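Local atomic coordinates of uncharacterized protein PA2218 (Pseudomonas aeruginosa, PDB entry 2HDW), a protein that is of unknown function but has an alpha/beta hydrolase fold and may act as a hydrolase on a substrate not yet identified. Residues A[96-102]-A[124-130]; A[60-66]-A[118-122]; A[106-110]-A[131-137]; A[52-58]-A[68-72]. One frame throughout, in Å; residues are numbered along the deposited sequence.

Interaction 1. Residues A[96-102]-A[124-130]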
loop_
_atom_site.group_PDB
_atom_site.type_symbol
_atom_site.label_atom_id
_atom_site.label_comp_id
_atom_site.label_asym_id
_atom_site.label_seq_id
_atom_site.Cartn_x
_atom_site.Cartn_y
_atom_site.Cartn_z
ATOM N N LEU A 96 13.643 18.493 -6.737
ATOM C CA LEU A 96 12.210 18.330 -6.519
ATOM C C LEU A 96 11.749 17.573 -5.283
ATOM O O LEU A 96 12.473 16.743 -4.744
ATOM C CB LEU A 96 11.608 17.633 -7.740
ATOM C CG LEU A 96 11.828 18.305 -9.092
ATOM C CD1 LEU A 96 11.186 17.468 -10.186
ATOM C CD2 LEU A 96 11.226 19.709 -9.063
ATOM N N PRO A 97 10.517 17.862 -4.818
ATOM C CA PRO A 97 9.961 17.180 -3.650
ATOM C C PRO A 97 9.642 15.787 -4.189
ATOM O O PRO A 97 9.501 15.622 -5.403
ATOM C CB PRO A 97 8.703 17.988 -3.339
ATOM C CG PRO A 97 8.250 18.433 -4.708
ATOM C CD PRO A 97 9.558 18.840 -5.371
ATOM N N ALA A 98 9.537 14.792 -3.316
ATOM C CA ALA A 98 9.261 13.433 -3.774
ATOM C C ALA A 98 8.205 12.741 -2.921
ATOM O O ALA A 98 8.004 13.089 -1.756
ATOM C CB ALA A 98 10.557 12.613 -3.777
ATOM N N ILE A 99 7.535 11.760 -3.518
ATOM C CA ILE A 99 6.482 11.011 -2.834
ATOM C C ILE A 99 6.615 9.509 -3.082
ATOM O O ILE A 99 6.748 9.074 -4.227
ATOM C CB ILE A 99 5.079 11.426 -3.340
ATOM C CG1 ILE A 99 4.885 12.934 -3.196
ATOM C CG2 ILE A 99 4.001 10.683 -2.570
ATOM C CD1 ILE A 99 3.581 13.436 -3.805
ATOM N N VAL A 100 6.586 8.720 -2.012
ATOM C CA VAL A 100 6.645 7.269 -2.159
ATOM C C VAL A 100 5.229 6.756 -1.965
ATOM O O VAL A 100 4.564 7.091 -0.983
ATOM C CB VAL A 100 7.563 6.601 -1.120
ATOM C CG1 VAL A 100 7.383 5.082 -1.184
ATOM C CG2 VAL A 100 9.015 6.961 -1.408
ATOM N N ILE A 101 4.770 5.942 -2.905
ATOM C CA ILE A 101 3.419 5.416 -2.853
ATOM C C ILE A 101 3.352 3.894 -2.795
ATOM O O ILE A 101 3.994 3.205 -3.587
ATOM C CB ILE A 101 2.625 5.909 -4.069
ATOM C CG1 ILE A 101 2.807 7.426 -4.198
ATOM C CG2 ILE A 101 1.158 5.549 -3.918
ATOM C CD1 ILE A 101 2.284 8.009 -5.471
ATOM N N GLY A 102 2.569 3.382 -1.848
ATOM C CA GLY A 102 2.410 1.946 -1.703
ATOM C C GLY A 102 0.951 1.584 -1.473
ATOM O O GLY A 102 0.164 2.405 -0.986
ATOM N N GLY A 124 4.022 17.570 -10.710
ATOM C CA GLY A 124 5.295 18.164 -10.320
ATOM C C GLY A 124 6.148 17.449 -9.287
ATOM O O GLY A 124 7.170 17.984 -8.857
ATOM N N PHE A 125 5.753 16.246 -8.879
ATOM C CA PHE A 125 6.535 15.508 -7.886
ATOM C C PHE A 125 7.305 14.351 -8.523
ATOM O O PHE A 125 6.917 13.832 -9.565
ATOM C CB PHE A 125 5.607 14.942 -6.795
ATOM C CG PHE A 125 4.822 15.993 -6.045
ATOM C CD1 PHE A 125 5.329 16.565 -4.883
ATOM C CD2 PHE A 125 3.583 16.425 -6.515
ATOM C CE1 PHE A 125 4.613 17.554 -4.195
ATOM C CE2 PHE A 125 2.857 17.418 -5.833
ATOM C CZ PHE A 125 3.375 17.979 -4.674
ATOM N N VAL A 126 8.415 13.969 -7.903
ATOM C CA VAL A 126 9.176 12.817 -8.369
ATOM C C VAL A 126 8.474 11.714 -7.581
ATOM O O VAL A 126 8.318 11.845 -6.371
ATOM C CB VAL A 126 10.649 12.882 -7.934
ATOM C CG1 VAL A 126 11.300 11.524 -8.122
ATOM C CG2 VAL A 126 11.387 13.941 -8.741
ATOM N N THR A 127 8.045 10.644 -8.243
ATOM C CA THR A 127 7.325 9.592 -7.531
ATOM C C THR A 127 7.829 8.177 -7.752
ATOM O O THR A 127 8.526 7.884 -8.725
ATOM C CB THR A 127 5.830 9.625 -7.875
ATOM O OG1 THR A 127 5.657 9.334 -9.266
ATOM C CG2 THR A 127 5.247 11.002 -7.572
ATOM N N LEU A 128 7.437 7.296 -6.841
ATOM C CA LEU A 128 7.856 5.909 -6.889
ATOM C C LEU A 128 6.756 4.974 -6.374
ATOM O O LEU A 128 6.226 5.173 -5.279
ATOM C CB LEU A 128 9.120 5.763 -6.037
ATOM C CG LEU A 128 9.910 4.458 -5.972
ATOM C CD1 LEU A 128 10.473 4.117 -7.350
ATOM C CD2 LEU A 128 11.043 4.617 -4.964
ATOM N N ALA A 129 6.408 3.971 -7.177
ATOM C CA ALA A 129 5.411 2.967 -6.804
ATOM C C ALA A 129 6.222 1.673 -6.736
ATOM O O ALA A 129 6.893 1.304 -7.701
ATOM C CB ALA A 129 4.316 2.867 -7.877
ATOM N N PHE A 130 6.168 0.985 -5.599
ATOM C CA PHE A 130 6.957 -0.225 -5.419
ATOM C C PHE A 130 6.167 -1.486 -5.100
ATOM O O PHE A 130 5.029 -1.428 -4.632
ATOM C CB PHE A 130 7.964 0.005 -4.293
ATOM C CG PHE A 130 7.324 0.181 -2.943
ATOM C CD1 PHE A 130 6.968 -0.931 -2.176
ATOM C CD2 PHE A 130 7.041 1.454 -2.451
ATOM C CE1 PHE A 130 6.336 -0.777 -0.940
ATOM C CE2 PHE A 130 6.409 1.624 -1.217
ATOM C CZ PHE A 130 6.056 0.504 -0.459
#
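Ile99 and Phe125 meet because both side chains start beside their own backbone N: chi1 is -55° in Ile99, whose chain then runs on extended, and -60° in Phe125. The methyl CD1 of Ile99 comes down over one face of the phenyl ring, 3.9 Å from its centroid and displaced toward the rim, a CH-pi contact. Pro97 adds its CG, 3.5 Å from Phe125 CD1. At the other end Phe130 CG sits between its backbone N and carbonyl carbon (chi1 67°), which leans the ring back toward 96-102; Val100 CG1 meets its edge, 3.6 Å from Phe130 CE2. The same ring comes close beside Gly102, whose CA is 4.0 Å from Phe130 CE2, with no side chain to obstruct it.

Between these two aromatic ends the strand segments run parallel, their axes 4.8 Å apart at closest. Within this pair Ile99 bonds through both N and O, Ile101 through N: Val126 N gives to Pro97 O, Ile99 N to Val126 O at 3.0 Å, Leu128 N to Ile99 O, and Ile101 N to Leu128 O at 2.9 Å. Ala98, Val126, Val100 and Leu128 point to one face of the sheet, Ile99, Thr127, Ile101 and Ala129 to the other.

This is the strand pair of a right-handed beta-alpha-beta crossover, with helix 112-122 as its connection; Gly124 closes that helix in a Schellman motif. Thr127 OG1 bonds to Ala117 O on it, helix 356-366 covers Phe125 through Phe363, and strands 173-178 and 80-88 flank the pair on its outer sides.

Interaction 2. Residues A[60-66]-A[118-122]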
loop_
_atom_site.group_PDB
_atom_site.type_symbol
_atom_site.label_atom_id
_atom_site.label_comp_id
_atom_site.label_asym_id
_atom_site.label_seq_id
_atom_site.Cartn_x
_atom_site.Cartn_y
_atom_site.Cartn_z
ATOM N N PHE A 60 -3.041 1.411 -16.573
ATOM C CA PHE A 60 -3.343 2.752 -17.053
ATOM C C PHE A 60 -2.301 3.084 -18.116
ATOM O O PHE A 60 -1.206 2.522 -18.115
ATOM C CB PHE A 60 -3.262 3.744 -15.892
ATOM C CG PHE A 60 -1.969 3.675 -15.138
ATOM C CD1 PHE A 60 -0.868 4.414 -15.550
ATOM C CD2 PHE A 60 -1.833 2.813 -14.052
ATOM C CE1 PHE A 60 0.355 4.295 -14.895
ATOM C CE2 PHE A 60 -0.616 2.684 -13.393
ATOM C CZ PHE A 60 0.480 3.428 -13.818
ATOM N N PRO A 61 -2.620 4.010 -19.033
ATOM C CA PRO A 61 -1.671 4.373 -20.092
ATOM C C PRO A 61 -0.505 5.212 -19.594
ATOM O O PRO A 61 -0.638 5.974 -18.635
ATOM C CB PRO A 61 -2.533 5.158 -21.088
ATOM C CG PRO A 61 -3.961 4.833 -20.702
ATOM C CD PRO A 61 -3.884 4.741 -19.206
ATOM N N LEU A 62 0.634 5.073 -20.262
ATOM C CA LEU A 62 1.822 5.839 -19.915
ATOM C C LEU A 62 1.571 7.297 -20.298
ATOM O O LEU A 62 1.081 7.582 -21.390
ATOM C CB LEU A 62 3.033 5.299 -20.681
ATOM C CG LEU A 62 4.349 6.069 -20.556
ATOM C CD1 LEU A 62 4.826 6.092 -19.107
ATOM C CD2 LEU A 62 5.385 5.405 -21.446
ATOM N N SER A 63 1.900 8.212 -19.393
ATOM C CA SER A 63 1.706 9.638 -19.630
ATOM C C SER A 63 2.861 10.264 -20.402
ATOM O O SER A 63 4.032 10.044 -20.085
ATOM C CB SER A 63 1.536 10.374 -18.302
ATOM O OG SER A 63 1.531 11.775 -18.515
ATOM N N ALA A 64 2.526 11.061 -21.410
ATOM C CA ALA A 64 3.544 11.712 -22.226
ATOM C C ALA A 64 4.230 12.840 -21.466
ATOM O O ALA A 64 5.263 13.341 -21.894
ATOM C CB ALA A 64 2.914 12.255 -23.507
ATOM N N LYS A 65 3.656 13.239 -20.336
ATOM C CA LYS A 65 4.223 14.317 -19.540
ATOM C C LYS A 65 5.226 13.839 -18.492
ATOM O O LYS A 65 5.752 14.635 -17.719
ATOM C CB LYS A 65 3.104 15.099 -18.848
ATOM C CG LYS A 65 2.171 15.818 -19.807
ATOM C CD LYS A 65 1.264 16.786 -19.067
ATOM C CE LYS A 65 0.442 17.628 -20.038
ATOM N NZ LYS A 65 -0.374 18.652 -19.327
ATOM N N VAL A 66 5.507 12.543 -18.469
ATOM C CA VAL A 66 6.434 12.018 -17.480
ATOM C C VAL A 66 7.505 11.120 -18.079
ATOM O O VAL A 66 7.328 10.560 -19.158
ATOM C CB VAL A 66 5.670 11.222 -16.394
ATOM C CG1 VAL A 66 6.629 10.729 -15.335
ATOM C CG2 VAL A 66 4.597 12.102 -15.767
ATOM N N GLN A 118 2.052 8.112 -11.159
ATOM C CA GLN A 118 2.157 8.814 -12.428
ATOM C C GLN A 118 1.387 10.128 -12.392
ATOM O O GLN A 118 1.860 11.147 -12.890
ATOM C CB GLN A 118 1.632 7.955 -13.583
ATOM C CG GLN A 118 1.867 8.620 -14.935
ATOM C CD GLN A 118 1.505 7.745 -16.113
ATOM O OE1 GLN A 118 0.331 7.495 -16.382
ATOM N NE2 GLN A 118 2.516 7.280 -16.827
ATOM N N THR A 119 0.197 10.091 -11.801
ATOM C CA THR A 119 -0.652 11.270 -11.706
ATOM C C THR A 119 0.022 12.359 -10.882
ATOM O O THR A 119 -0.008 13.533 -11.249
ATOM C CB THR A 119 -2.010 10.925 -11.064
ATOM O OG1 THR A 119 -2.648 9.899 -11.829
ATOM C CG2 THR A 119 -2.918 12.152 -11.025
ATOM N N MET A 120 0.639 11.974 -9.772
ATOM C CA MET A 120 1.299 12.966 -8.935
ATOM C C MET A 120 2.578 13.472 -9.601
ATOM O O MET A 120 3.009 14.601 -9.362
ATOM C CB MET A 120 1.575 12.384 -7.549
ATOM C CG MET A 120 0.295 12.177 -6.729
ATOM S SD MET A 120 -0.637 13.717 -6.425
ATOM C CE MET A 120 0.470 14.524 -5.422
ATOM N N ALA A 121 3.174 12.643 -10.455
ATOM C CA ALA A 121 4.375 13.053 -11.180
ATOM C C ALA A 121 3.966 14.130 -12.191
ATOM O O ALA A 121 4.751 15.014 -12.523
ATOM C CB ALA A 121 4.986 11.867 -11.897
ATOM N N GLU A 122 2.734 14.050 -12.685
ATOM C CA GLU A 122 2.248 15.058 -13.622
ATOM C C GLU A 122 1.988 16.337 -12.833
ATOM O O GLU A 122 1.907 17.427 -13.404
ATOM C CB GLU A 122 0.942 14.617 -14.289
ATOM C CG GLU A 122 1.035 13.355 -15.128
ATOM C CD GLU A 122 -0.249 13.084 -15.893
ATOM O OE1 GLU A 122 -1.334 13.160 -15.279
ATOM O OE2 GLU A 122 -0.176 12.793 -17.106
#
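Gln118 gives up the most surface, and Ser63 touches both it and Glu122, the loop 60-66 lying against one flank of helix 112-122. The glutamine reaches out extended, CG anti to the backbone N (chi1 -174°), and lays its terminal amide beside the loop backbone; its CD is 3.4 Å from Ser63 CB and 3.3 Å from Ser63 N. The Phe60 ring and this amide slide past each other in opposite directions, their planes 76° apart. One turn further along, Glu122 approaches Ser63 from the helix end, and the hydroxyl OG donates to Glu122 OE2. The modelled separation of those two oxygens, 2.4 Å, is very short, so its exact length is doubtful.

Ser63 also opens a type I beta turn that ends at Val66, and its OG accepts from Lys65 N at 3.2 Å in an ST turn. The turn delivers the chain into strand 66-74, an edge strand of the sheet. Val66 follows it inward: its CG2 packs 3.9 Å from Ala121 CB and 3.8 Å from Glu122 CG. Behind this first layer, Tyr86 of strand 80-88 touches Phe60, Val66, Gln118 and Ala121, while Trp56 lies against Leu62 and Gln118.

Interaction 3. Residues A[106-110]-A[131-137]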
loop_
_atom_site.group_PDB
_atom_site.type_symbol
_atom_site.label_atom_id
_atom_site.label_comp_id
_atom_site.label_asym_id
_atom_site.label_seq_id
_atom_site.Cartn_x
_atom_site.Cartn_y
_atom_site.Cartn_z
ATOM N N GLY A 106 -1.704 -6.385 -1.160
ATOM C CA GLY A 106 -2.013 -7.519 -2.014
ATOM C C GLY A 106 -2.118 -7.087 -3.466
ATOM O O GLY A 106 -2.539 -7.858 -4.335
ATOM N N ALA A 107 -1.738 -5.842 -3.729
ATOM C CA ALA A 107 -1.768 -5.292 -5.078
ATOM C C ALA A 107 -0.332 -5.009 -5.495
ATOM O O ALA A 107 0.568 -4.970 -4.653
ATOM C CB ALA A 107 -2.584 -4.003 -5.102
ATOM N N VAL A 108 -0.114 -4.823 -6.792
ATOM C CA VAL A 108 1.222 -4.524 -7.294
ATOM C C VAL A 108 1.276 -3.113 -7.868
ATOM O O VAL A 108 0.237 -2.484 -8.108
ATOM C CB VAL A 108 1.664 -5.530 -8.382
ATOM C CG1 VAL A 108 1.858 -6.898 -7.759
ATOM C CG2 VAL A 108 0.618 -5.593 -9.500
ATOM N N LYS A 109 2.493 -2.632 -8.096
ATOM C CA LYS A 109 2.725 -1.292 -8.616
ATOM C C LYS A 109 2.037 -0.967 -9.942
ATOM O O LYS A 109 1.831 0.202 -10.255
ATOM C CB LYS A 109 4.230 -1.049 -8.755
ATOM C CG LYS A 109 4.925 -1.965 -9.763
ATOM C CD LYS A 109 6.440 -1.842 -9.658
ATOM C CE LYS A 109 7.161 -2.627 -10.754
ATOM N NZ LYS A 109 6.782 -4.070 -10.794
ATOM N N GLU A 110 1.692 -1.981 -10.729
ATOM C CA GLU A 110 1.038 -1.722 -12.008
ATOM C C GLU A 110 -0.435 -1.352 -11.826
ATOM O O GLU A 110 -1.105 -0.931 -12.770
ATOM C CB GLU A 110 1.157 -2.937 -12.934
ATOM C CG GLU A 110 2.588 -3.261 -13.381
ATOM C CD GLU A 110 3.416 -3.945 -12.302
ATOM O OE1 GLU A 110 2.850 -4.352 -11.261
ATOM O OE2 GLU A 110 4.640 -4.094 -12.500
ATOM N N ASP A 131 6.792 -2.630 -5.363
ATOM C CA ASP A 131 6.192 -3.913 -5.047
ATOM C C ASP A 131 6.731 -4.331 -3.681
ATOM O O ASP A 131 7.947 -4.392 -3.470
ATOM C CB ASP A 131 6.564 -4.975 -6.087
ATOM C CG ASP A 131 5.798 -4.815 -7.384
ATOM O OD1 ASP A 131 4.662 -4.289 -7.339
ATOM O OD2 ASP A 131 6.318 -5.232 -8.443
ATOM N N PRO A 132 5.828 -4.601 -2.727
ATOM C CA PRO A 132 6.230 -5.017 -1.379
ATOM C C PRO A 132 7.080 -6.287 -1.415
ATOM O O PRO A 132 7.033 -7.051 -2.385
ATOM C CB PRO A 132 4.892 -5.250 -0.678
ATOM C CG PRO A 132 3.980 -4.261 -1.357
ATOM C CD PRO A 132 4.369 -4.406 -2.809
ATOM N N SER A 133 7.866 -6.494 -0.360
ATOM C CA SER A 133 8.711 -7.683 -0.241
ATOM C C SER A 133 7.916 -8.956 -0.544
ATOM O O SER A 133 6.747 -9.061 -0.182
ATOM C CB SER A 133 9.287 -7.783 1.181
ATOM O OG SER A 133 10.366 -6.880 1.384
ATOM N N TYR A 134 8.559 -9.914 -1.206
ATOM C CA TYR A 134 7.942 -11.197 -1.548
ATOM C C TYR A 134 6.833 -11.151 -2.601
ATOM O O TYR A 134 6.256 -12.195 -2.921
ATOM C CB TYR A 134 7.356 -11.866 -0.299
ATOM C CG TYR A 134 8.306 -12.047 0.857
ATOM C CD1 TYR A 134 9.244 -13.081 0.871
ATOM C CD2 TYR A 134 8.247 -11.198 1.959
ATOM C CE1 TYR A 134 10.098 -13.258 1.963
ATOM C CE2 TYR A 134 9.092 -11.368 3.051
ATOM C CZ TYR A 134 10.014 -12.393 3.049
ATOM O OH TYR A 134 10.862 -12.524 4.128
ATOM N N THR A 135 6.526 -9.970 -3.137
ATOM C CA THR A 135 5.453 -9.856 -4.127
ATOM C C THR A 135 5.841 -9.122 -5.407
ATOM O O THR A 135 6.901 -8.502 -5.484
ATOM C CB THR A 135 4.218 -9.136 -3.533
ATOM O OG1 THR A 135 4.514 -7.747 -3.339
ATOM C CG2 THR A 135 3.837 -9.753 -2.190
ATOM N N GLY A 136 4.966 -9.196 -6.409
ATOM C CA GLY A 136 5.223 -8.535 -7.678
ATOM C C GLY A 136 6.540 -8.950 -8.303
ATOM O O GLY A 136 6.826 -10.142 -8.438
ATOM N N GLU A 137 7.349 -7.969 -8.692
ATOM C CA GLU A 137 8.648 -8.258 -9.290
ATOM C C GLU A 137 9.760 -8.218 -8.251
ATOM O O GLU A 137 10.922 -8.487 -8.560
ATOM C CB GLU A 137 8.947 -7.267 -10.417
ATOM C CG GLU A 137 7.973 -7.366 -11.573
ATOM C CD GLU A 137 8.374 -6.510 -12.748
ATOM O OE1 GLU A 137 8.346 -5.271 -12.622
ATOM O OE2 GLU A 137 8.722 -7.079 -13.800
HETATM O O HOH W 1 1.668 -6.931 -2.787
HETATM O O HOH W 2 4.448 -6.462 -10.241
#
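Lys109 and Asp131 have the most surface buried here, and they grip each other twice. The backbone N of Lys109 gives a nearly straight bond to Asp131 OD1, 2.8 Å long at 173°. Its side chain then passes across the carboxylate at about a right angle and bends at the last torsion (chi4 -55°), which puts NZ 2.7 Å from Asp131 OD2, above the carboxylate plane. Glu137 N reaches that same OD2 from the opposite face at 2.9 Å, so the aspartate carboxylate accepts three bonds from protein atoms.

Both segments follow strand ends of the alpha/beta hydrolase fold. The loop 106-110 links strand 96-102 to helix 112-122; the loop 131-137 leaves strand 126-130, making a type II turn from Pro132 to Thr135. Val108, the next most buried of its loop, sets CG1 3.7 Å from Gly136 CA.

Lys109 NZ also bridges to Glu137 OE1 at 2.7 Å, on the anti side, and to Glu110 OE2, on the syn side, both times somewhat out of the carboxylate plane. Three carboxylates around one ammonium probably keep the lysine charged. A water joins Glu110 OE1 to Asp131 OD2, and a second joins Ala107 O to Thr135 OG1. Arg276 supplies further positive charge to Glu110.

Interaction 4. Residues A[52-58]-A[68-72]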
loop_
_atom_site.group_PDB
_atom_site.type_symbol
_atom_site.label_atom_id
_atom_site.label_comp_id
_atom_site.label_asym_id
_atom_site.label_seq_id
_atom_site.Cartn_x
_atom_site.Cartn_y
_atom_site.Cartn_z
ATOM N N LEU A 52 13.096 -7.541 -14.565
ATOM C CA LEU A 52 11.931 -6.668 -14.632
ATOM C C LEU A 52 11.429 -6.580 -16.070
ATOM O O LEU A 52 12.217 -6.408 -16.997
ATOM C CB LEU A 52 12.297 -5.278 -14.121
ATOM C CG LEU A 52 12.956 -5.218 -12.737
ATOM C CD1 LEU A 52 13.243 -3.774 -12.381
ATOM C CD2 LEU A 52 12.042 -5.850 -11.688
ATOM N N THR A 53 10.117 -6.709 -16.260
ATOM C CA THR A 53 9.561 -6.642 -17.602
ATOM C C THR A 53 9.641 -5.229 -18.152
ATOM O O THR A 53 9.469 -4.263 -17.418
ATOM C CB THR A 53 8.085 -7.076 -17.641
ATOM O OG1 THR A 53 7.615 -6.999 -18.990
ATOM C CG2 THR A 53 7.230 -6.165 -16.772
ATOM N N GLN A 54 9.899 -5.118 -19.449
ATOM C CA GLN A 54 9.981 -3.820 -20.102
ATOM C C GLN A 54 8.666 -3.506 -20.803
ATOM O O GLN A 54 8.454 -2.397 -21.286
ATOM C CB GLN A 54 11.128 -3.803 -21.113
ATOM C CG GLN A 54 12.500 -3.985 -20.486
ATOM C CD GLN A 54 12.723 -3.065 -19.298
ATOM O OE1 GLN A 54 12.532 -3.461 -18.146
ATOM N NE2 GLN A 54 13.115 -1.826 -19.573
ATOM N N GLU A 55 7.780 -4.494 -20.854
ATOM C CA GLU A 55 6.482 -4.305 -21.483
ATOM C C GLU A 55 5.673 -3.357 -20.609
ATOM O O GLU A 55 5.738 -3.439 -19.381
ATOM C CB GLU A 55 5.743 -5.641 -21.590
ATOM C CG GLU A 55 6.482 -6.699 -22.385
ATOM C CD GLU A 55 6.727 -6.273 -23.818
ATOM O OE1 GLU A 55 5.740 -5.978 -24.527
ATOM O OE2 GLU A 55 7.905 -6.231 -24.238
ATOM N N TRP A 56 4.933 -2.441 -21.226
ATOM C CA TRP A 56 4.106 -1.539 -20.443
ATOM C C TRP A 56 2.850 -2.328 -20.101
ATOM O O TRP A 56 1.888 -2.367 -20.876
ATOM C CB TRP A 56 3.739 -0.273 -21.225
ATOM C CG TRP A 56 2.907 0.669 -20.398
ATOM C CD1 TRP A 56 1.550 0.817 -20.433
ATOM C CD2 TRP A 56 3.376 1.525 -19.351
ATOM N NE1 TRP A 56 1.142 1.711 -19.468
ATOM C CE2 TRP A 56 2.244 2.160 -18.789
ATOM C CE3 TRP A 56 4.645 1.813 -18.825
ATOM C CZ2 TRP A 56 2.344 3.067 -17.729
ATOM C CZ3 TRP A 56 4.743 2.716 -17.769
ATOM C CH2 TRP A 56 3.598 3.331 -17.234
ATOM N N ASP A 57 2.875 -2.979 -18.944
ATOM C CA ASP A 57 1.753 -3.793 -18.499
ATOM C C ASP A 57 0.982 -3.137 -17.351
ATOM O O ASP A 57 0.393 -3.828 -16.518
ATOM C CB ASP A 57 2.263 -5.177 -18.073
ATOM C CG ASP A 57 3.189 -5.117 -16.868
ATOM O OD1 ASP A 57 3.905 -4.106 -16.701
ATOM O OD2 ASP A 57 3.210 -6.091 -16.089
ATOM N N LYS A 58 0.991 -1.807 -17.306
ATOM C CA LYS A 58 0.267 -1.083 -16.265
ATOM C C LYS A 58 -1.232 -1.114 -16.575
ATOM O O LYS A 58 -1.639 -1.402 -17.705
ATOM C CB LYS A 58 0.751 0.371 -16.174
ATOM C CG LYS A 58 1.969 0.611 -15.260
ATOM C CD LYS A 58 3.230 -0.092 -15.752
ATOM C CE LYS A 58 4.443 0.283 -14.895
ATOM N NZ LYS A 58 5.645 -0.553 -15.208
ATOM N N HIS A 68 9.626 7.769 -17.394
ATOM C CA HIS A 68 9.526 6.570 -16.582
ATOM C C HIS A 68 10.611 5.528 -16.808
ATOM O O HIS A 68 11.102 5.351 -17.925
ATOM C CB HIS A 68 8.162 5.909 -16.801
ATOM C CG HIS A 68 8.105 4.493 -16.322
ATOM N ND1 HIS A 68 8.643 3.446 -17.038
ATOM C CD2 HIS A 68 7.645 3.962 -15.165
ATOM C CE1 HIS A 68 8.518 2.329 -16.342
ATOM N NE2 HIS A 68 7.916 2.615 -15.200
ATOM N N ARG A 69 10.967 4.839 -15.726
ATOM C CA ARG A 69 11.957 3.766 -15.758
ATOM C C ARG A 69 11.811 2.930 -14.483
ATOM O O ARG A 69 11.324 3.424 -13.457
ATOM C CB ARG A 69 13.380 4.329 -15.891
ATOM C CG ARG A 69 13.961 4.999 -14.650
ATOM C CD ARG A 69 15.449 5.271 -14.876
ATOM N NE ARG A 69 16.212 5.413 -13.636
ATOM C CZ ARG A 69 16.327 6.542 -12.945
ATOM N NH1 ARG A 69 15.728 7.649 -13.372
ATOM N NH2 ARG A 69 17.044 6.564 -11.827
ATOM N N LYS A 70 12.210 1.664 -14.548
ATOM C CA LYS A 70 12.094 0.775 -13.394
ATOM C C LYS A 70 13.387 0.761 -12.587
ATOM O O LYS A 70 14.478 0.857 -13.141
ATOM C CB LYS A 70 11.747 -0.645 -13.858
ATOM C CG LYS A 70 10.751 -0.677 -15.021
ATOM C CD LYS A 70 9.426 -1.360 -14.687
ATOM C CE LYS A 70 9.572 -2.858 -14.545
ATOM N NZ LYS A 70 8.258 -3.561 -14.703
ATOM N N VAL A 71 13.261 0.657 -11.271
ATOM C CA VAL A 71 14.434 0.633 -10.409
ATOM C C VAL A 71 14.292 -0.444 -9.346
ATOM O O VAL A 71 13.222 -1.036 -9.186
ATOM C CB VAL A 71 14.649 1.986 -9.700
ATOM C CG1 VAL A 71 14.829 3.090 -10.732
ATOM C CG2 VAL A 71 13.461 2.296 -8.781
ATOM N N THR A 72 15.386 -0.700 -8.635
ATOM C CA THR A 72 15.397 -1.679 -7.561
ATOM C C THR A 72 16.210 -1.111 -6.397
ATOM O O THR A 72 17.022 -0.197 -6.575
ATOM C CB THR A 72 16.035 -3.015 -8.008
ATOM O OG1 THR A 72 17.429 -2.816 -8.283
ATOM C CG2 THR A 72 15.347 -3.541 -9.249
HETATM O O HOH W 3 5.609 -3.350 -14.840
#
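Trp56 points the edge of its six-membered ring at the face of His68: CZ3 stands 3.9 Å above the imidazole plane, over its centre, and the two planes are 86° apart, a T-shaped pair. One face of the indole carries the aliphatic part of Lys58, whose CD lies 3.6 Å above it, and the ring's NE1 is tied to Phe60 O. The Lys58 and His68 side chains reach toward each other from opposite directions, NZ lying obliquely to the imidazole on the same side as Trp56; this NZ and the imidazole NE2 are both bound by Asp84 OD1.

Lys70 has the most surface covered in this contact. Despite bends at chi2 and chi3, its chain still reaches well out, sliding past Leu52 with CE 3.7 Å from Leu52 CB, and NZ gives a weak bond of 3.1 Å to Thr53 O. Leu52 CD1 continues the apolar strip to Thr72 CG2 at 3.8 Å. Thr53 OG1 in turn accepts from Glu55 N, an ST turn. The loop thus lies along the face of strand 66-74 from which His68, Lys70 and Thr72 project.

Lys58 and Lys70 meet tip to tip, their NZ atoms 4.0 Å apart. One water accepts from both and donates to Asp57 OD1 at 2.6 Å, while Asp84 pairs with Lys58 and Glu137 with Lys70. With carboxylates on each ammonium and a shared water between them, the two like charges are probably well compensated.

Overall arrangement
Interactions 1 and 2 meet at the 112-122 helix, their centres about 12 Å apart, with Met120 packing on Ile99 and Thr127. Interaction 3 lies about 16 Å from interaction 1, centre to centre, where the chain leaves strands 96-102 and 126-130. Interaction 4 is about 13 Å from interaction 3, again between centres; Glu137 links them by its salt bridge to Lys70 and its bond to Thr53 N. Along the chain interaction 4 closes before interactions 1 and 3 open, whereas the segments of interactions 1, 2 and 3 alternate. The N-terminal segment 52-66 is therefore fastened to the edge strand, the crossover helix and the loops at the strand ends of the hydrolase-type sheet.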